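Local coordinates for crystal protein (Bacillus thuringiensis serovar dakota, PDB 2ZTB) that recognizes cancer cells as the proteolytically activated parasporin-2 toxin and probably kills them by forming beta-barrel pores in their membranes, as in aerolysin-type toxins, at residues E21-R24 with S25-S29. Residues are numbered along the deposited sequence; the frame is centred on the assembly and turned at random.
Sequences ESVR and SRFSS
Four successive i to i+4 backbone hydrogen bonds tie Glu21-Arg24 to Ser25-Ser29, among them Phe27 N to Val23 O at 3.1 Å and Ser28 N to Arg24 O at 2.9 Å. They form one continuous stretch of the amphipathic alpha-helix 20-31; the centre of the contact lies about 35 Å from the centre of the chain, near one end of this elongated, mostly beta-stranded, aerolysin-type toxin. Val23 and Phe27, one turn apart, make the buried face: their side chains lie side by side, pointing the same way, and pack against Ile38 of strand 37-40, Phe195 of strand 168-199 and Val218 of helix 215-218. The valine's CG1, placed anti to the backbone N (chi1 164°), touches Phe27 CE1 at 3.8 Å. The compact, beta-branched valine and the broad phenylalanine ring suit this buried apolar face. Phe27 CD1 also comes to 3.4 Å from Val23 O, which approaches the ring obliquely. Polar residues suit the flanks. Arg24, extended from CG to NE, carries its guanidinium group away from the helix to a cation-pi contact with Phe46 and a hydrogen bond to Pro35 O. Arg26 instead is bent at chi2 (-103°) and chi3, its CG passing 3.4 Å from Ser22 O before the end leads away from Glu21-Arg24, and its NH1 binds Asp217 O; the two arginines thus fasten the helix to different neighbouring segments. Near the helix start, Ser22 OG accepts a hydrogen bond from Ser19 N. Small serines fit the more open side, where Ser29 OG donates a weak, 3.4 Å bond to Ser25 O.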
loop_
_atom_site.group_PDB
_atom_site.type_symbol
_atom_site.label_atom_id
_atom_site.label_comp_id
_atom_site.label_asym_id
_atom_site.label_seq_id
_atom_site.Cartn_x
_atom_site.Cartn_y
_atom_site.Cartn_z
ATOM N N GLU A 21 7.343 16.319 -25.324
ATOM C CA GLU A 21 6.904 17.007 -26.542
ATOM C C GLU A 21 5.835 18.031 -26.225
ATOM O O GLU A 21 5.791 19.078 -26.834
ATOM C CB GLU A 21 6.375 16.013 -27.583
ATOM C CG GLU A 21 7.437 15.112 -28.237
ATOM C CD GLU A 21 7.944 13.957 -27.338
ATOM O OE1 GLU A 21 7.243 13.540 -26.381
ATOM O OE2 GLU A 21 9.061 13.453 -27.613
ATOM N N SER A 22 4.963 17.726 -25.275
ATOM C CA SER A 22 3.880 18.614 -24.962
ATOM C C SER A 22 4.387 19.799 -24.149
ATOM O O SER A 22 3.842 20.891 -24.277
ATOM C CB SER A 22 2.732 17.877 -24.272
ATOM O OG SER A 22 3.004 17.592 -22.913
ATOM N N VAL A 23 5.433 19.579 -23.335
ATOM C CA VAL A 23 6.130 20.626 -22.570
ATOM C C VAL A 23 6.864 21.565 -23.525
ATOM O O VAL A 23 6.761 22.790 -23.428
ATOM C CB VAL A 23 7.119 19.995 -21.504
ATOM C CG1 VAL A 23 8.152 21.024 -20.956
ATOM C CG2 VAL A 23 6.350 19.344 -20.352
ATOM N N ARG A 24 7.600 20.988 -24.465
ATOM C CA ARG A 24 8.294 21.773 -25.467
ATOM C C ARG A 24 7.315 22.673 -26.253
ATOM O O ARG A 24 7.607 23.850 -26.517
ATOM C CB ARG A 24 9.071 20.843 -26.404
ATOM C CG ARG A 24 10.030 21.552 -27.320
ATOM C CD ARG A 24 10.489 20.646 -28.430
ATOM N NE ARG A 24 11.662 21.200 -29.094
ATOM C CZ ARG A 24 12.448 20.529 -29.934
ATOM N NH1 ARG A 24 12.190 19.255 -30.239
ATOM N NH2 ARG A 24 13.498 21.133 -30.474
ATOM N N SER A 25 6.152 22.126 -26.598
ATOM C CA SER A 25 5.131 22.837 -27.399
ATOM C C SER A 25 4.509 23.997 -26.622
ATOM O O SER A 25 4.187 25.039 -27.188
ATOM C CB SER A 25 4.048 21.858 -27.853
ATOM O OG SER A 25 2.976 22.516 -28.534
ATOM N N ARG A 26 4.361 23.814 -25.314
ATOM C CA ARG A 26 3.903 24.869 -24.427
ATOM C C ARG A 26 4.903 26.040 -24.331
ATOM O O ARG A 26 4.504 27.195 -24.372
ATOM C CB ARG A 26 3.550 24.265 -23.057
ATOM C CG ARG A 26 2.173 23.554 -23.034
ATOM C CD ARG A 26 1.067 24.403 -22.329
ATOM N NE ARG A 26 0.713 25.556 -23.121
ATOM C CZ ARG A 26 0.688 26.841 -22.746
ATOM N NH1 ARG A 26 0.931 27.265 -21.507
ATOM N NH2 ARG A 26 0.379 27.718 -23.665
ATOM N N PHE A 27 6.195 25.730 -24.213
ATOM C CA PHE A 27 7.270 26.718 -24.233
ATOM C C PHE A 27 7.263 27.467 -25.558
ATOM O O PHE A 27 7.387 28.680 -25.601
ATOM C CB PHE A 27 8.631 26.030 -24.028
ATOM C CG PHE A 27 9.059 25.902 -22.574
ATOM C CD1 PHE A 27 9.207 24.644 -21.988
ATOM C CD2 PHE A 27 9.340 27.039 -21.809
ATOM C CE1 PHE A 27 9.616 24.514 -20.659
ATOM C CE2 PHE A 27 9.760 26.935 -20.462
ATOM C CZ PHE A 27 9.902 25.671 -19.883
ATOM N N SER A 28 7.086 26.729 -26.648
ATOM C CA SER A 28 6.931 27.322 -27.968
ATOM C C SER A 28 5.791 28.327 -28.052
ATOM O O SER A 28 5.951 29.399 -28.636
ATOM C CB SER A 28 6.732 26.240 -29.010
ATOM O OG SER A 28 6.769 26.832 -30.292
ATOM N N SER A 29 4.635 27.978 -27.483
ATOM C CA SER A 29 3.499 28.891 -27.454
ATOM C C SER A 29 3.792 30.111 -26.586
ATOM O O SER A 29 3.398 31.222 -26.930
ATOM C CB SER A 29 2.281 28.193 -26.877
ATOM O OG SER A 29 1.706 27.331 -27.806
#